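Malonyl CoA-ACP transacylase (Xanthomonas oryzae pv. oryzae, PDB 3K89) probably transfers the malonyl group from malonyl-CoA to holo-acyl carrier protein, releasing CoA, a step that supplies malonyl units for bacterial fatty acid synthesis. Local coordinates at residues Leu68-Arg77 with Tyr98-Leu109; Asp111-Phe122 with Gln213-Trp223. All blocks are in the same frame, centred on the assembly; numbering follows the deposited sequence.

In the fold
Both contacts belong to the acyl transferase domain, and their centres lie about 14 Å apart. Contact 1 comes first along the chain and closes before contact 2 opens. It sets helix 61-81 against helix 95-103, which follows strand 86-92 of the parallel sheet, and against Leu109 at the start of helix 109-126. Contact 2 packs helix 109-126 against helix 208-219. Tyr98 touches both Arg119 and Leu214, and Val106 packs on Trp223, so the two contacts meet directly. Ser94 and His203, the predicted active-site residues, lie close to this junction. The helices of both contacts therefore help to build the surroundings of the probable catalytic serine.

Contact 1: Leu68-Arg77 with Tyr98-Leu109; sequences LLAAGVAVWR and YTALVAAGVLSL
Val73 and Leu69 pack against Thr99 and Val102 in the tight part of this contact. CG2 of Val73 lies 3.6 Å from CG1 of Val102. Its other branch, CG1, turns to the methyls of Leu109. With chi1 at -171°, CG of Leu69 swings away from its own backbone N and lies beside Thr99. Its two methyls then part. CD1 meets CB of Tyr98 at 3.7 Å. CD2 presses on CD1 of Leu109 at 3.5 Å, closer than usual for two carbons. Gly72 lets Thr99 come close, with CA of Gly72 3.8 Å from CG2 of Thr99. Packing is also close at Trp76, where CB of Ala103 sits over the ring face, 3.6 Å from the centroid of the five-membered ring, a CH-pi contact.

The looser side is more polar. One water accepts from Thr99 OG1 and donates to Leu68 O. A second water, in the ring plane, accepts from NE1 of Trp76 at 2.9 Å and donates to O of Ala103 over a longer 3.3 Å. Arg77 is partly exposed; CD2 of Leu109 lies over one face of its guanidinium, and NH1 forms a salt bridge with Glu37.

The helices cross at -38°. Helix 95-103 follows Ser94, a predicted active-site residue, in a GxSxG sequence consistent with the nucleophile elbow of acyl transferases.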
loop_
_atom_site.group_PDB
_atom_site.type_symbol
_atom_site.label_atom_id
_atom_site.label_comp_id
_atom_site.label_asym_id
_atom_site.label_seq_id
_atom_site.Cartn_x
_atom_site.Cartn_y
_atom_site.Cartn_z
ATOM N N LEU A 68 4.848 -1.787 -8.195
ATOM C CA LEU A 68 4.003 -0.720 -7.684
ATOM C C LEU A 68 4.797 0.404 -7.050
ATOM O O LEU A 68 4.380 1.563 -7.096
ATOM C CB LEU A 68 3.024 -1.265 -6.651
ATOM C CG LEU A 68 1.858 -2.020 -7.282
ATOM C CD1 LEU A 68 1.036 -2.606 -6.154
ATOM C CD2 LEU A 68 1.023 -1.083 -8.151
ATOM N N LEU A 69 5.929 0.070 -6.443
ATOM C CA LEU A 69 6.820 1.107 -5.924
ATOM C C LEU A 69 7.374 1.981 -7.058
ATOM O O LEU A 69 7.355 3.213 -6.970
ATOM C CB LEU A 69 7.935 0.503 -5.076
ATOM C CG LEU A 69 8.754 1.568 -4.337
ATOM C CD1 LEU A 69 9.030 1.236 -2.866
ATOM C CD2 LEU A 69 10.037 1.827 -5.093
ATOM N N ALA A 70 7.873 1.333 -8.108
ATOM C CA ALA A 70 8.322 2.043 -9.306
ATOM C C ALA A 70 7.204 2.908 -9.874
ATOM O O ALA A 70 7.417 4.072 -10.175
ATOM C CB ALA A 70 8.846 1.051 -10.356
ATOM N N ALA A 71 6.003 2.351 -9.956
ATOM C CA ALA A 71 4.865 3.066 -10.530
ATOM C C ALA A 71 4.514 4.319 -9.729
ATOM O O ALA A 71 4.320 5.387 -10.301
ATOM C CB ALA A 71 3.662 2.118 -10.615
ATOM N N GLY A 72 4.497 4.203 -8.407
ATOM C CA GLY A 72 4.169 5.370 -7.569
ATOM C C GLY A 72 5.251 6.438 -7.642
ATOM O O GLY A 72 4.950 7.638 -7.709
ATOM N N VAL A 73 6.510 6.011 -7.585
ATOM C CA VAL A 73 7.606 6.943 -7.698
ATOM C C VAL A 73 7.626 7.593 -9.093
ATOM O O VAL A 73 7.938 8.790 -9.195
ATOM C CB VAL A 73 8.966 6.295 -7.305
ATOM C CG1 VAL A 73 10.125 7.267 -7.527
ATOM C CG2 VAL A 73 8.928 5.878 -5.831
ATOM N N ALA A 74 7.281 6.846 -10.149
ATOM C CA ALA A 74 7.222 7.455 -11.502
ATOM C C ALA A 74 6.206 8.606 -11.557
ATOM O O ALA A 74 6.511 9.690 -12.076
ATOM C CB ALA A 74 6.913 6.422 -12.577
ATOM N N VAL A 75 5.017 8.392 -11.002
ATOM C CA VAL A 75 4.002 9.449 -11.002
ATOM C C VAL A 75 4.441 10.620 -10.094
ATOM O O VAL A 75 4.221 11.787 -10.428
ATOM C CB VAL A 75 2.608 8.910 -10.626
ATOM C CG1 VAL A 75 1.561 10.064 -10.674
ATOM C CG2 VAL A 75 2.222 7.768 -11.597
ATOM N N TRP A 76 5.082 10.301 -8.962
ATOM C CA TRP A 76 5.615 11.312 -8.047
ATOM C C TRP A 76 6.594 12.232 -8.777
ATOM O O TRP A 76 6.508 13.459 -8.673
ATOM C CB TRP A 76 6.336 10.624 -6.875
ATOM C CG TRP A 76 7.111 11.584 -5.993
ATOM C CD1 TRP A 76 8.481 11.727 -5.919
ATOM C CD2 TRP A 76 6.555 12.523 -5.076
ATOM N NE1 TRP A 76 8.797 12.692 -4.986
ATOM C CE2 TRP A 76 7.641 13.200 -4.459
ATOM C CE3 TRP A 76 5.249 12.849 -4.693
ATOM C CZ2 TRP A 76 7.455 14.186 -3.498
ATOM C CZ3 TRP A 76 5.063 13.838 -3.734
ATOM C CH2 TRP A 76 6.166 14.495 -3.146
ATOM N N ARG A 77 7.519 11.634 -9.519
ATOM C CA ARG A 77 8.556 12.408 -10.220
ATOM C C ARG A 77 7.947 13.271 -11.319
ATOM O O ARG A 77 8.390 14.408 -11.537
ATOM C CB ARG A 77 9.649 11.491 -10.756
ATOM C CG ARG A 77 10.517 10.928 -9.630
ATOM C CD ARG A 77 11.546 9.961 -10.168
ATOM N NE ARG A 77 12.501 9.540 -9.132
ATOM C CZ ARG A 77 13.547 8.747 -9.376
ATOM N NH1 ARG A 77 13.758 8.271 -10.606
ATOM N NH2 ARG A 77 14.371 8.395 -8.395
ATOM N N TYR A 98 6.269 2.270 1.671
ATOM C CA TYR A 98 7.644 2.315 1.161
ATOM C C TYR A 98 7.777 3.290 0.003
ATOM O O TYR A 98 8.761 4.035 -0.097
ATOM C CB TYR A 98 8.057 0.897 0.727
ATOM C CG TYR A 98 8.207 -0.028 1.915
ATOM C CD1 TYR A 98 7.097 -0.694 2.474
ATOM C CD2 TYR A 98 9.469 -0.275 2.451
ATOM C CE1 TYR A 98 7.237 -1.523 3.582
ATOM C CE2 TYR A 98 9.625 -1.106 3.542
ATOM C CZ TYR A 98 8.513 -1.728 4.097
ATOM O OH TYR A 98 8.695 -2.543 5.175
ATOM N N THR A 99 6.774 3.299 -0.867
ATOM C CA THR A 99 6.746 4.281 -1.946
ATOM C C THR A 99 6.807 5.691 -1.349
ATOM O O THR A 99 7.554 6.534 -1.852
ATOM C CB THR A 99 5.493 4.102 -2.802
ATOM O OG1 THR A 99 5.293 2.693 -3.059
ATOM C CG2 THR A 99 5.655 4.834 -4.128
ATOM N N ALA A 100 6.041 5.933 -0.285
ATOM C CA ALA A 100 6.027 7.239 0.403
ATOM C C ALA A 100 7.414 7.599 0.935
ATOM O O ALA A 100 7.850 8.750 0.813
ATOM C CB ALA A 100 5.012 7.237 1.513
ATOM N N LEU A 101 8.111 6.612 1.495
ATOM C CA LEU A 101 9.442 6.858 2.043
ATOM C C LEU A 101 10.449 7.192 0.939
ATOM O O LEU A 101 11.350 8.011 1.156
ATOM C CB LEU A 101 9.913 5.687 2.910
ATOM C CG LEU A 101 9.130 5.592 4.222
ATOM C CD1 LEU A 101 9.318 4.206 4.837
ATOM C CD2 LEU A 101 9.569 6.656 5.224
ATOM N N VAL A 102 10.275 6.595 -0.242
ATOM C CA VAL A 102 11.122 6.950 -1.379
ATOM C C VAL A 102 10.784 8.376 -1.819
ATOM O O VAL A 102 11.694 9.207 -2.002
ATOM C CB VAL A 102 11.027 5.929 -2.547
ATOM C CG1 VAL A 102 11.874 6.359 -3.754
ATOM C CG2 VAL A 102 11.514 4.569 -2.068
ATOM N N ALA A 103 9.487 8.687 -1.919
ATOM C CA ALA A 103 9.061 10.049 -2.319
ATOM C C ALA A 103 9.579 11.112 -1.356
ATOM O O ALA A 103 9.937 12.204 -1.787
ATOM C CB ALA A 103 7.547 10.135 -2.434
ATOM N N ALA A 104 9.613 10.774 -0.063
ATOM C CA ALA A 104 10.130 11.638 0.997
ATOM C C ALA A 104 11.665 11.749 1.015
ATOM O O ALA A 104 12.212 12.532 1.791
ATOM C CB ALA A 104 9.619 11.161 2.373
ATOM N N GLY A 105 12.345 10.966 0.183
ATOM C CA GLY A 105 13.802 10.961 0.131
ATOM C C GLY A 105 14.498 10.186 1.241
ATOM O O GLY A 105 15.714 10.308 1.428
ATOM N N VAL A 106 13.735 9.369 1.959
ATOM C CA VAL A 106 14.311 8.548 3.042
ATOM C C VAL A 106 15.178 7.424 2.484
ATOM O O VAL A 106 16.252 7.128 3.018
ATOM C CB VAL A 106 13.184 7.969 3.930
ATOM C CG1 VAL A 106 13.724 7.030 5.016
ATOM C CG2 VAL A 106 12.423 9.101 4.620
ATOM N N LEU A 107 14.663 6.753 1.457
ATOM C CA LEU A 107 15.372 5.711 0.738
ATOM C C LEU A 107 15.559 6.112 -0.725
ATOM O O LEU A 107 14.664 6.712 -1.322
ATOM C CB LEU A 107 14.564 4.412 0.753
ATOM C CG LEU A 107 14.475 3.686 2.101
ATOM C CD1 LEU A 107 13.470 2.543 1.945
ATOM C CD2 LEU A 107 15.823 3.149 2.545
ATOM N N SER A 108 16.692 5.745 -1.314
ATOM C CA SER A 108 16.829 5.851 -2.784
ATOM C C SER A 108 15.818 4.931 -3.467
ATOM O O SER A 108 15.369 3.945 -2.881
ATOM C CB SER A 108 18.245 5.468 -3.220
ATOM O OG SER A 108 18.470 4.076 -3.008
ATOM N N LEU A 109 15.482 5.244 -4.721
ATOM C CA LEU A 109 14.581 4.363 -5.479
ATOM C C LEU A 109 15.189 2.966 -5.650
ATOM O O LEU A 109 14.500 1.947 -5.495
ATOM C CB LEU A 109 14.221 4.997 -6.828
ATOM C CG LEU A 109 13.418 4.125 -7.803
ATOM C CD1 LEU A 109 12.091 3.662 -7.210
ATOM C CD2 LEU A 109 13.233 4.924 -9.100
HETATM O O HOH W 1 3.060 2.631 -4.715
HETATM O O HOH W 2 11.600 13.173 -4.419
#

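Contact 2: Asp111-Phe122 with Gln213-Trp223; sequences DGAHLVRLRGQF and QLGEAMAGLSW
Gln213 lies against Phe122 at one end of the contact. CB of Gln213 stands over the ring centre, 3.7 Å from the centroid, a CH-pi contact. Leu118 O lies over the opposite face, toward the rim. The amide plane of Gln213 is turned 30° from the ring, and a water donates to both Gln213 OE1 and Phe122 O.

Chi1 of 178° carries the branch of Leu214 across to the first helix, where CD1 meets Leu115 CD1 and Arg119 CB. The guanidinium of Arg119 extends beyond this contact to Gln65, Gln252 and Ser94 OG, so the helix pair borders the predicted active site of the acyl transferase fold. The two helices run nearly antiparallel, at 164°, with their axes 10.0 Å apart.

The small side chain of Ala217 fits between larger ones. Its CB meets CD1 of Leu118 at 3.9 Å and approaches the edge of the Phe122 ring. Met218 brings CG to 3.7 Å from both methyls of Leu115. Its backbone O receives Leu221 N and Trp223 NE1 from opposite faces of the carbonyl plane, the indole bond being 2.8 Å long. Leu221 divides its methyls: CD1 packs on Leu115 CD2, and CD2 lies 4.0 Å from CG of Asp111. Two waters donate to Asp111 OD2; one also accepts from Ser222 N, the other also donates to Ser222 O. Trp223 brings CZ2 to 4.3 Å from CD2 of Leu115.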
loop_
_atom_site.group_PDB
_atom_site.type_symbol
_atom_site.label_atom_id
_atom_site.label_comp_id
_atom_site.label_asym_id
_atom_site.label_seq_id
_atom_site.Cartn_x
_atom_site.Cartn_y
_atom_site.Cartn_z
ATOM N N ASP A 111 17.330 1.355 -3.655
ATOM C CA ASP A 111 17.219 0.641 -2.375
ATOM C C ASP A 111 15.780 0.273 -2.044
ATOM O O ASP A 111 15.526 -0.806 -1.533
ATOM C CB ASP A 111 17.801 1.461 -1.238
ATOM C CG ASP A 111 19.316 1.470 -1.229
ATOM O OD1 ASP A 111 19.947 0.696 -1.988
ATOM O OD2 ASP A 111 19.867 2.234 -0.430
ATOM N N GLY A 112 14.840 1.179 -2.312
ATOM C CA GLY A 112 13.437 0.888 -2.057
ATOM C C GLY A 112 12.958 -0.304 -2.855
ATOM O O GLY A 112 12.274 -1.202 -2.309
ATOM N N ALA A 113 13.328 -0.324 -4.138
ATOM C CA ALA A 113 12.914 -1.405 -5.038
ATOM C C ALA A 113 13.532 -2.720 -4.587
ATOM O O ALA A 113 12.852 -3.748 -4.574
ATOM C CB ALA A 113 13.306 -1.081 -6.485
ATOM N N HIS A 114 14.811 -2.680 -4.210
ATOM C CA HIS A 114 15.477 -3.888 -3.689
ATOM C C HIS A 114 14.785 -4.366 -2.408
ATOM O O HIS A 114 14.473 -5.564 -2.248
ATOM C CB HIS A 114 16.956 -3.595 -3.429
ATOM C CG HIS A 114 17.677 -4.701 -2.720
ATOM N ND1 HIS A 114 17.838 -5.955 -3.268
ATOM C CD2 HIS A 114 18.300 -4.731 -1.519
ATOM C CE1 HIS A 114 18.517 -6.716 -2.430
ATOM N NE2 HIS A 114 18.813 -5.995 -1.361
ATOM N N LEU A 115 14.512 -3.424 -1.514
ATOM C CA LEU A 115 13.957 -3.758 -0.223
ATOM C C LEU A 115 12.578 -4.418 -0.330
ATOM O O LEU A 115 12.291 -5.360 0.396
ATOM C CB LEU A 115 13.886 -2.508 0.656
ATOM C CG LEU A 115 13.351 -2.683 2.083
ATOM C CD1 LEU A 115 14.176 -3.696 2.879
ATOM C CD2 LEU A 115 13.298 -1.331 2.802
ATOM N N VAL A 116 11.723 -3.902 -1.206
ATOM C CA VAL A 116 10.374 -4.467 -1.298
ATOM C C VAL A 116 10.320 -5.760 -2.105
ATOM O O VAL A 116 9.420 -6.575 -1.890
ATOM C CB VAL A 116 9.304 -3.439 -1.736
ATOM C CG1 VAL A 116 9.307 -2.235 -0.779
ATOM C CG2 VAL A 116 9.513 -3.014 -3.205
ATOM N N ARG A 117 11.277 -5.969 -3.014
ATOM C CA ARG A 117 11.439 -7.312 -3.590
ATOM C C ARG A 117 11.742 -8.310 -2.456
ATOM O O ARG A 117 11.109 -9.379 -2.383
ATOM C CB ARG A 117 12.539 -7.338 -4.665
ATOM C CG ARG A 117 12.843 -8.761 -5.200
ATOM C CD ARG A 117 12.276 -8.979 -6.572
ATOM N NE ARG A 117 12.340 -10.388 -6.996
ATOM C CZ ARG A 117 13.295 -10.921 -7.761
ATOM N NH1 ARG A 117 14.310 -10.187 -8.205
ATOM N NH2 ARG A 117 13.229 -12.217 -8.083
ATOM N N LEU A 118 12.663 -7.946 -1.563
ATOM C CA LEU A 118 12.979 -8.779 -0.392
ATOM C C LEU A 118 11.763 -8.929 0.510
ATOM O O LEU A 118 11.447 -10.038 0.949
ATOM C CB LEU A 118 14.158 -8.229 0.410
ATOM C CG LEU A 118 15.533 -8.261 -0.250
ATOM C CD1 LEU A 118 16.556 -7.689 0.716
ATOM C CD2 LEU A 118 15.918 -9.685 -0.678
ATOM N N ARG A 119 11.055 -7.822 0.761
ATOM C CA ARG A 119 9.848 -7.875 1.596
ATOM C C ARG A 119 8.845 -8.908 1.066
ATOM O O ARG A 119 8.371 -9.772 1.821
ATOM C CB ARG A 119 9.197 -6.473 1.685
ATOM C CG ARG A 119 7.943 -6.382 2.580
ATOM C CD ARG A 119 7.534 -4.910 2.685
ATOM N NE ARG A 119 6.310 -4.673 3.468
ATOM C CZ ARG A 119 5.071 -4.679 2.971
ATOM N NH1 ARG A 119 4.863 -4.984 1.695
ATOM N NH2 ARG A 119 4.026 -4.387 3.762
ATOM N N GLY A 120 8.557 -8.857 -0.229
ATOM C CA GLY A 120 7.676 -9.825 -0.871
ATOM C C GLY A 120 8.197 -11.245 -0.757
ATOM O O GLY A 120 7.430 -12.146 -0.470
ATOM N N GLN A 121 9.501 -11.430 -0.955
ATOM C CA GLN A 121 10.097 -12.774 -0.822
ATOM C C GLN A 121 9.926 -13.351 0.579
ATOM O O GLN A 121 9.548 -14.522 0.748
ATOM C CB GLN A 121 11.580 -12.753 -1.226
ATOM C CG GLN A 121 11.774 -12.625 -2.730
ATOM C CD GLN A 121 13.247 -12.478 -3.151
ATOM O OE1 GLN A 121 14.133 -12.264 -2.323
ATOM N NE2 GLN A 121 13.498 -12.589 -4.455
ATOM N N PHE A 122 10.198 -12.534 1.591
ATOM C CA PHE A 122 10.106 -13.001 2.968
ATOM C C PHE A 122 8.662 -13.349 3.284
ATOM O O PHE A 122 8.405 -14.358 3.950
ATOM C CB PHE A 122 10.598 -11.957 3.976
ATOM C CG PHE A 122 12.045 -11.538 3.797
ATOM C CD1 PHE A 122 12.997 -12.432 3.309
ATOM C CD2 PHE A 122 12.456 -10.259 4.171
ATOM C CE1 PHE A 122 14.335 -12.028 3.156
ATOM C CE2 PHE A 122 13.784 -9.854 4.032
ATOM C CZ PHE A 122 14.721 -10.738 3.531
ATOM N N GLN A 213 13.243 -10.683 9.504
ATOM C CA GLN A 213 14.092 -10.744 8.319
ATOM C C GLN A 213 14.118 -9.379 7.639
ATOM O O GLN A 213 15.179 -8.894 7.238
ATOM C CB GLN A 213 13.593 -11.790 7.336
ATOM C CG GLN A 213 13.712 -13.220 7.828
ATOM C CD GLN A 213 13.101 -14.168 6.843
ATOM O OE1 GLN A 213 11.877 -14.263 6.732
ATOM N NE2 GLN A 213 13.945 -14.851 6.080
ATOM N N LEU A 214 12.932 -8.782 7.526
ATOM C CA LEU A 214 12.779 -7.443 6.961
ATOM C C LEU A 214 13.620 -6.438 7.730
ATOM O O LEU A 214 14.338 -5.642 7.118
ATOM C CB LEU A 214 11.305 -7.019 6.977
ATOM C CG LEU A 214 10.980 -5.611 6.447
ATOM C CD1 LEU A 214 11.249 -5.536 4.977
ATOM C CD2 LEU A 214 9.521 -5.278 6.734
ATOM N N GLY A 215 13.517 -6.463 9.062
ATOM C CA GLY A 215 14.310 -5.564 9.899
ATOM C C GLY A 215 15.795 -5.668 9.623
ATOM O O GLY A 215 16.489 -4.655 9.558
ATOM N N GLU A 216 16.292 -6.894 9.482
ATOM C CA GLU A 216 17.719 -7.072 9.174
ATOM C C GLU A 216 18.094 -6.524 7.789
ATOM O O GLU A 216 19.164 -5.934 7.618
ATOM C CB GLU A 216 18.117 -8.544 9.305
ATOM C CG GLU A 216 17.928 -9.078 10.734
ATOM C CD GLU A 216 18.283 -10.554 10.877
ATOM O OE1 GLU A 216 18.035 -11.117 11.966
ATOM O OE2 GLU A 216 18.804 -11.150 9.906
ATOM N N ALA A 217 17.220 -6.719 6.805
ATOM C CA ALA A 217 17.443 -6.200 5.450
ATOM C C ALA A 217 17.501 -4.676 5.474
ATOM O O ALA A 217 18.360 -4.081 4.838
ATOM C CB ALA A 217 16.357 -6.687 4.489
ATOM N N MET A 218 16.623 -4.053 6.251
ATOM C CA MET A 218 16.569 -2.603 6.306
ATOM C C MET A 218 17.823 -2.015 6.920
ATOM O O MET A 218 18.263 -0.919 6.540
ATOM C CB MET A 218 15.355 -2.126 7.093
ATOM C CG MET A 218 14.043 -2.366 6.323
ATOM S SD MET A 218 12.623 -1.577 7.087
ATOM C CE MET A 218 12.618 -2.395 8.623
ATOM N N ALA A 219 18.385 -2.715 7.900
ATOM C CA ALA A 219 19.467 -2.115 8.685
ATOM C C ALA A 219 20.789 -2.020 7.919
ATOM O O ALA A 219 21.706 -1.318 8.356
ATOM C CB ALA A 219 19.634 -2.841 10.016
ATOM N N GLY A 220 20.877 -2.706 6.778
ATOM C CA GLY A 220 22.046 -2.636 5.892
ATOM C C GLY A 220 22.003 -1.472 4.907
ATOM O O GLY A 220 22.981 -1.200 4.196
ATOM N N LEU A 221 20.866 -0.783 4.866
ATOM C CA LEU A 221 20.681 0.350 3.945
ATOM C C LEU A 221 20.922 1.708 4.593
ATOM O O LEU A 221 20.904 1.851 5.811
ATOM C CB LEU A 221 19.261 0.320 3.364
ATOM C CG LEU A 221 18.796 -0.994 2.713
ATOM C CD1 LEU A 221 17.303 -0.913 2.371
ATOM C CD2 LEU A 221 19.603 -1.408 1.473
ATOM N N SER A 222 21.146 2.701 3.734
ATOM C CA SER A 222 21.252 4.093 4.120
ATOM C C SER A 222 19.848 4.699 4.236
ATOM O O SER A 222 19.052 4.622 3.291
ATOM C CB SER A 222 22.072 4.834 3.054
ATOM O OG SER A 222 22.184 6.205 3.364
ATOM N N TRP A 223 19.557 5.271 5.399
ATOM C CA TRP A 223 18.283 5.929 5.700
ATOM C C TRP A 223 18.544 7.406 5.868
ATOM O O TRP A 223 19.459 7.811 6.594
ATOM C CB TRP A 223 17.636 5.315 6.959
ATOM C CG TRP A 223 17.200 3.901 6.686
ATOM C CD1 TRP A 223 18.011 2.812 6.552
ATOM C CD2 TRP A 223 15.864 3.440 6.433
ATOM N NE1 TRP A 223 17.265 1.696 6.249
ATOM C CE2 TRP A 223 15.948 2.059 6.155
ATOM C CE3 TRP A 223 14.604 4.058 6.419
ATOM C CZ2 TRP A 223 14.816 1.275 5.871
ATOM C CZ3 TRP A 223 13.473 3.277 6.128
ATOM C CH2 TRP A 223 13.595 1.904 5.856
HETATM O O HOH W 3 18.749 4.450 0.511
HETATM O O HOH W 4 22.001 2.060 0.975
HETATM O O HOH W 5 10.071 -15.728 5.573
#